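Local coordinates for protein putative metal-sulfur cluster biosynthesis proteins YuaD (Bacillus subtilis, PDB 1ORU) that is of unknown function but carries a MOSC domain and may bind molybdenum and pyridoxal phosphate, at residues L31-G36 / A96-S101; R114-F117 / A121-L124. All blocks are in the same frame, centred on the assembly; numbering follows the deposited sequence.

Contact 1 of 2, residues L31-G36 / A96-S101; sequences LDFDYG and ANVAVS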
ATOM      1  N   LEU A  31      16.046   3.242  16.559  1.00 17.50           N
ATOM      2  CA  LEU A  31      14.602   3.445  16.476  1.00 16.16           C
ATOM      3  C   LEU A  31      13.926   2.089  16.567  1.00 17.37           C
ATOM      4  O   LEU A  31      14.470   1.081  16.113  1.00 15.23           O
ATOM      5  CB  LEU A  31      14.194   4.084  15.145  1.00 16.95           C
ATOM      6  CG  LEU A  31      14.527   5.544  14.841  1.00 17.27           C
ATOM      7  CD1 LEU A  31      14.010   5.896  13.449  1.00 16.92           C
ATOM      8  CD2 LEU A  31      13.887   6.446  15.889  1.00 17.62           C
ATOM      9  N   ASP A  32      12.742   2.065  17.169  1.00 16.31           N
ATOM     10  CA  ASP A  32      11.983   0.834  17.255  1.00 17.09           C
ATOM     11  C   ASP A  32      10.854   0.943  16.242  1.00 16.19           C
ATOM     12  O   ASP A  32      10.130   1.940  16.219  1.00 16.29           O
ATOM     13  CB  ASP A  32      11.392   0.641  18.652  1.00 18.66           C
ATOM     14  CG  ASP A  32      12.435   0.281  19.679  1.00 22.18           C
ATOM     15  OD1 ASP A  32      13.214  -0.665  19.428  1.00 22.85           O
ATOM     16  OD2 ASP A  32      12.472   0.937  20.742  1.00 24.94           O
ATOM     17  N   PHE A  33      10.733  -0.059  15.380  1.00 15.37           N
ATOM     18  CA  PHE A  33       9.655  -0.091  14.402  1.00 14.99           C
ATOM     19  C   PHE A  33       8.661  -1.111  14.935  1.00 15.66           C
ATOM     20  O   PHE A  33       9.041  -2.219  15.315  1.00 15.11           O
ATOM     21  CB  PHE A  33      10.136  -0.567  13.024  1.00 13.97           C
ATOM     22  CG  PHE A  33      10.911   0.458  12.240  1.00 14.72           C
ATOM     23  CD1 PHE A  33      10.955   1.791  12.635  1.00 13.71           C
ATOM     24  CD2 PHE A  33      11.577   0.083  11.074  1.00 14.03           C
ATOM     25  CE1 PHE A  33      11.649   2.741  11.877  1.00 15.39           C
ATOM     26  CE2 PHE A  33      12.272   1.022  10.308  1.00 13.70           C
ATOM     27  CZ  PHE A  33      12.308   2.353  10.712  1.00 14.18           C
ATOM     28  N   ASP A  34       7.393  -0.732  14.974  1.00 16.95           N
ATOM     29  CA  ASP A  34       6.349  -1.635  15.445  1.00 18.24           C
ATOM     30  C   ASP A  34       5.144  -1.352  14.557  1.00 16.82           C
ATOM     31  O   ASP A  34       5.137  -0.372  13.812  1.00 14.79           O
ATOM     32  CB  ASP A  34       6.009  -1.340  16.911  1.00 21.96           C
ATOM     33  CG  ASP A  34       5.224  -2.465  17.573  1.00 26.98           C
ATOM     34  OD1 ASP A  34       4.806  -3.413  16.875  1.00 26.83           O
ATOM     35  OD2 ASP A  34       5.023  -2.397  18.804  1.00 29.98           O
ATOM     36  N   TYR A  35       4.129  -2.206  14.610  1.00 15.57           N
ATOM     37  CA  TYR A  35       2.951  -1.958  13.795  1.00 16.92           C
ATOM     38  C   TYR A  35       2.437  -0.568  14.171  1.00 16.53           C
ATOM     39  O   TYR A  35       2.227  -0.276  15.346  1.00 19.33           O
ATOM     40  CB  TYR A  35       1.896  -3.031  14.061  1.00 16.47           C
ATOM     41  CG  TYR A  35       2.368  -4.413  13.665  1.00 17.49           C
ATOM     42  CD1 TYR A  35       2.756  -4.682  12.356  1.00 15.34           C
ATOM     43  CD2 TYR A  35       2.442  -5.444  14.601  1.00 16.96           C
ATOM     44  CE1 TYR A  35       3.211  -5.950  11.984  1.00 16.47           C
ATOM     45  CE2 TYR A  35       2.889  -6.713  14.241  1.00 17.46           C
ATOM     46  CZ  TYR A  35       3.271  -6.959  12.930  1.00 15.85           C
ATOM     47  OH  TYR A  35       3.703  -8.216  12.560  1.00 14.98           O
ATOM     48  N   GLY A  36       2.266   0.294  13.177  1.00 15.72           N
ATOM     49  CA  GLY A  36       1.801   1.641  13.452  1.00 16.45           C
ATOM     50  C   GLY A  36       2.905   2.667  13.263  1.00 16.64           C
ATOM     51  O   GLY A  36       2.637   3.865  13.117  1.00 16.55           O
ATOM     52  N   ALA A  96      11.936  13.436   7.785  1.00 16.08           N
ATOM     53  CA  ALA A  96      12.234  12.038   7.483  1.00 16.09           C
ATOM     54  C   ALA A  96      12.576  11.243   8.742  1.00 14.87           C
ATOM     55  O   ALA A  96      13.108  11.789   9.708  1.00 15.03           O
ATOM     56  CB  ALA A  96      13.388  11.956   6.493  1.00 16.47           C
ATOM     57  N   ASN A  97      12.262   9.950   8.723  1.00 12.75           N
ATOM     58  CA  ASN A  97      12.562   9.065   9.845  1.00 12.76           C
ATOM     59  C   ASN A  97      13.795   8.245   9.501  1.00 13.20           C
ATOM     60  O   ASN A  97      14.515   7.780  10.382  1.00 12.06           O
ATOM     61  CB  ASN A  97      11.390   8.127  10.118  1.00 12.53           C
ATOM     62  CG  ASN A  97      10.152   8.868  10.555  1.00 14.02           C
ATOM     63  OD1 ASN A  97      10.151   9.543  11.592  1.00 17.38           O
ATOM     64  ND2 ASN A  97       9.093   8.763   9.767  1.00 12.03           N
ATOM     65  N   VAL A  98      14.021   8.058   8.207  1.00 12.45           N
ATOM     66  CA  VAL A  98      15.176   7.309   7.743  1.00 13.45           C
ATOM     67  C   VAL A  98      15.775   7.996   6.526  1.00 13.22           C
ATOM     68  O   VAL A  98      15.064   8.375   5.591  1.00 12.42           O
ATOM     69  CB  VAL A  98      14.802   5.857   7.337  1.00 15.05           C
ATOM     70  CG1 VAL A  98      16.068   5.074   6.975  1.00 14.93           C
ATOM     71  CG2 VAL A  98      14.060   5.170   8.473  1.00 14.28           C
ATOM     72  N   ALA A  99      17.085   8.183   6.556  1.00 12.12           N
ATOM     73  CA  ALA A  99      17.782   8.779   5.432  1.00 13.14           C
ATOM     74  C   ALA A  99      18.684   7.662   4.936  1.00 13.47           C
ATOM     75  O   ALA A  99      19.540   7.170   5.674  1.00 15.44           O
ATOM     76  CB  ALA A  99      18.605   9.983   5.885  1.00 13.03           C
ATOM     77  N   VAL A 100      18.479   7.240   3.693  1.00 14.16           N
ATOM     78  CA  VAL A 100      19.281   6.165   3.129  1.00 14.48           C
ATOM     79  C   VAL A 100      20.285   6.670   2.104  1.00 15.61           C
ATOM     80  O   VAL A 100      20.131   7.764   1.559  1.00 15.27           O
ATOM     81  CB  VAL A 100      18.389   5.102   2.443  1.00 13.51           C
ATOM     82  CG1 VAL A 100      17.396   4.534   3.449  1.00 15.89           C
ATOM     83  CG2 VAL A 100      17.662   5.711   1.251  1.00 16.08           C
ATOM     84  N   SER A 101      21.330   5.879   1.873  1.00 15.07           N
ATOM     85  CA  SER A 101      22.334   6.214   0.869  1.00 15.54           C
ATOM     86  C   SER A 101      22.408   4.998  -0.046  1.00 15.20           C
ATOM     87  O   SER A 101      22.064   3.879   0.360  1.00 14.32           O
ATOM     88  CB  SER A 101      23.705   6.517   1.501  1.00 15.30           C
ATOM     89  OG  SER A 101      24.291   5.387   2.124  1.00 17.56           O
TER
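Phe33 and Val98 meet in the protein interior, where the far end of the ring, CZ, comes 4.0 Å from Val98 CG2. The methyl lies near the ring plane, at its edge, so neither face of the aromatic is used in this touch. CG stands beside the backbone N (chi1 -76°), which carries the far end of the ring toward Val98 although the bond from CA to CB is not aimed there. A long flat residue suits that reach, while a branched valine gives the strand it meets a compact apolar side. Leu31 makes the second approach: its CD1 is 3.6 Å from the backbone O of Asn97. The extended chi2 of 180° puts this methyl at the far end of the leucine, and Leu15 of strand 5-17 touches both Leu31 and Val98. Only 106 Å² is buried between the two segments, and the nearest CA atoms, those of Leu31 and Asn97, are 8.9 Å apart, too far for strand pairing. The other side of strand 30-33 is looser. Asp32 alternates away from the buried pair and is exposed, as suits a charged residue on an outer face. Beyond it the chain turns off: Tyr35 N donates to Asp34 OD1 at 2.7 Å from above the carboxylate plane, and Tyr35 packs on Thr47 of the second subunit. Each strand finds its backbone partners elsewhere, 30-33 with strand 171-174 and 98-101 with strands 5-17 and 69-73. What joins 31-33 to 97-98 is therefore van der Waals contact, one methyl against a ring edge and one against a carbonyl O, which implies a union of small and large sheets that depends on the fit of buried groups more than on directional bonds.

Contact 2 of 2, residues R114-F117 / A121-L124; sequences RIIF and AALL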
ATOM      1  N   ARG A 114       9.866  -3.954  -0.559  1.00 12.27           N
ATOM      2  CA  ARG A 114      10.178  -4.085   0.860  1.00 11.15           C
ATOM      3  C   ARG A 114      11.599  -3.634   1.144  1.00 11.70           C
ATOM      4  O   ARG A 114      12.487  -3.804   0.307  1.00 12.91           O
ATOM      5  CB  ARG A 114      10.057  -5.546   1.304  1.00 13.06           C
ATOM      6  CG  ARG A 114       8.710  -5.953   1.833  1.00 12.08           C
ATOM      7  CD  ARG A 114       7.666  -6.068   0.745  1.00 15.24           C
ATOM      8  NE  ARG A 114       6.501  -6.764   1.276  1.00 12.63           N
ATOM      9  CZ  ARG A 114       5.586  -7.374   0.536  1.00 15.69           C
ATOM     10  NH1 ARG A 114       5.687  -7.372  -0.791  1.00 15.12           N
ATOM     11  NH2 ARG A 114       4.581  -8.012   1.128  1.00 13.68           N
ATOM     12  N   ILE A 115      11.799  -3.045   2.321  1.00 10.69           N
ATOM     13  CA  ILE A 115      13.117  -2.613   2.789  1.00 10.90           C
ATOM     14  C   ILE A 115      13.297  -3.334   4.123  1.00 11.20           C
ATOM     15  O   ILE A 115      12.563  -3.078   5.085  1.00 12.09           O
ATOM     16  CB  ILE A 115      13.188  -1.091   3.026  1.00 10.88           C
ATOM     17  CG1 ILE A 115      12.969  -0.352   1.704  1.00 11.19           C
ATOM     18  CG2 ILE A 115      14.551  -0.725   3.621  1.00 10.83           C
ATOM     19  CD1 ILE A 115      12.926   1.159   1.840  1.00 13.67           C
ATOM     20  N   ILE A 116      14.278  -4.229   4.181  1.00 10.12           N
ATOM     21  CA  ILE A 116      14.512  -5.027   5.376  1.00 11.28           C
ATOM     22  C   ILE A 116      15.844  -4.736   6.060  1.00 10.00           C
ATOM     23  O   ILE A 116      16.884  -4.624   5.407  1.00 11.24           O
ATOM     24  CB  ILE A 116      14.416  -6.525   5.019  1.00 11.89           C
ATOM     25  CG1 ILE A 116      13.068  -6.796   4.342  1.00 13.76           C
ATOM     26  CG2 ILE A 116      14.571  -7.384   6.271  1.00 12.47           C
ATOM     27  CD1 ILE A 116      12.821  -8.260   4.018  1.00 16.38           C
ATOM     28  N   PHE A 117      15.790  -4.612   7.383  1.00 10.35           N
ATOM     29  CA  PHE A 117      16.951  -4.317   8.213  1.00 10.76           C
ATOM     30  C   PHE A 117      17.550  -5.598   8.815  1.00 11.75           C
ATOM     31  O   PHE A 117      16.909  -6.645   8.814  1.00 13.41           O
ATOM     32  CB  PHE A 117      16.535  -3.333   9.313  1.00 11.27           C
ATOM     33  CG  PHE A 117      16.199  -1.953   8.799  1.00 12.12           C
ATOM     34  CD1 PHE A 117      17.084  -0.895   8.976  1.00 11.62           C
ATOM     35  CD2 PHE A 117      14.993  -1.711   8.144  1.00 13.32           C
ATOM     36  CE1 PHE A 117      16.771   0.395   8.508  1.00 13.19           C
ATOM     37  CE2 PHE A 117      14.673  -0.430   7.674  1.00 14.38           C
ATOM     38  CZ  PHE A 117      15.565   0.624   7.857  1.00 11.11           C
ATOM     39  N   ALA A 121      13.426  -6.171  11.014  1.00 12.92           N
ATOM     40  CA  ALA A 121      12.418  -5.122  10.858  1.00 12.05           C
ATOM     41  C   ALA A 121      12.237  -4.909   9.359  1.00 13.36           C
ATOM     42  O   ALA A 121      13.218  -4.898   8.601  1.00 13.10           O
ATOM     43  CB  ALA A 121      12.883  -3.827  11.525  1.00 13.24           C
ATOM     44  N   ALA A 122      10.992  -4.752   8.925  1.00 13.20           N
ATOM     45  CA  ALA A 122      10.715  -4.575   7.503  1.00 12.37           C
ATOM     46  C   ALA A 122       9.681  -3.497   7.214  1.00 12.61           C
ATOM     47  O   ALA A 122       8.677  -3.362   7.918  1.00 10.25           O
ATOM     48  CB  ALA A 122      10.257  -5.901   6.896  1.00 13.00           C
ATOM     49  N   LEU A 123       9.943  -2.732   6.160  1.00 10.83           N
ATOM     50  CA  LEU A 123       9.050  -1.662   5.736  1.00 11.88           C
ATOM     51  C   LEU A 123       8.408  -2.008   4.394  1.00 11.96           C
ATOM     52  O   LEU A 123       9.074  -2.517   3.481  1.00 10.92           O
ATOM     53  CB  LEU A 123       9.826  -0.344   5.605  1.00 10.77           C
ATOM     54  CG  LEU A 123      10.491   0.179   6.884  1.00 11.17           C
ATOM     55  CD1 LEU A 123      11.222   1.482   6.602  1.00 10.85           C
ATOM     56  CD2 LEU A 123       9.434   0.385   7.947  1.00 10.74           C
ATOM     57  N   LEU A 124       7.111  -1.740   4.292  1.00 12.55           N
ATOM     58  CA  LEU A 124       6.353  -1.982   3.067  1.00 11.54           C
ATOM     59  C   LEU A 124       6.225  -0.633   2.370  1.00 11.90           C
ATOM     60  O   LEU A 124       5.704   0.316   2.947  1.00 13.42           O
ATOM     61  CB  LEU A 124       4.961  -2.524   3.403  1.00 12.50           C
ATOM     62  CG  LEU A 124       3.955  -2.594   2.249  1.00 12.68           C
ATOM     63  CD1 LEU A 124       4.405  -3.632   1.224  1.00 13.21           C
ATOM     64  CD2 LEU A 124       2.574  -2.949   2.803  1.00 14.24           C
TER
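Ile115 and Leu123 face each other as the hydrogen-bonded pair of a beta hairpin, tied twice through their main chains: Ile115 N to Leu123 O at 3.0 Å and Leu123 N to Ile115 O at 2.9 Å. A third bond, Phe117 N to Ala121 O, has an N-H...O angle of 177° and closes the hairpin toward its turn. The same Ala121 O lies in the plane of the Phe117 ring, at its edge, 3.7 Å from CD2, while CE2 of that ring reaches Leu123 CD1 at 4.1 Å. The small Ala121 lies across from Phe117, with the CB atoms of the two 4.3 Å apart. At the non-hydrogen-bonded pair Ile116 and Ala122, the backbones come close, and the small alanine lets Ile116 CG1 rest 3.9 Å from its CB.

Arg114 and Leu124 form the next such pair and run side by side. A bend at chi2 (73°) turns the arginine so that Leu124 CD1 covers one face of the guanidinium near its rim, 3.8 Å from NE. Glu168 of strand 163-169 then fixes the group with a salt bridge to NE. A leucine in place of Arg114 would probably strip Glu168 of that charged mate and deprive Leu124 of the flat surface it covers.

Further out, strand 114-116 is bonded antiparallel to strand 178-184, and strand 122-128 to strand 163-169, so the hairpin supplies two neighbouring strands of a closed, barrel-like ring. Ile115 and Leu123 point inward to Ile71 of strand 69-73, whereas Arg114, Ile116, Ala122 and Leu124 face the second subunit and pack on its Glu54, Met56, Phe57 and Arg66.

Contacts 1 and 2 share one apolar core: Phe33 CE2 of contact 1 lies 3.7 Å from Leu123 CD2 and 3.8 Å from Phe117 CE2 of contact 2. Strands 98-101, 114-116 and 122-128 all belong to the large curled sheet, whereas strand 30-33 belongs to a separate two-stranded one. Both contacts are buried, yet they differ in kind. Contact 2 joins close neighbours in sequence through backbone bonds; its Ile115, Phe117 and Leu123 side chains belong to the core and its other face meets the second subunit. Contact 1 joins segments some 60 residues apart by side-chain packing without backbone pairing, and lies nearer the centre of the chain.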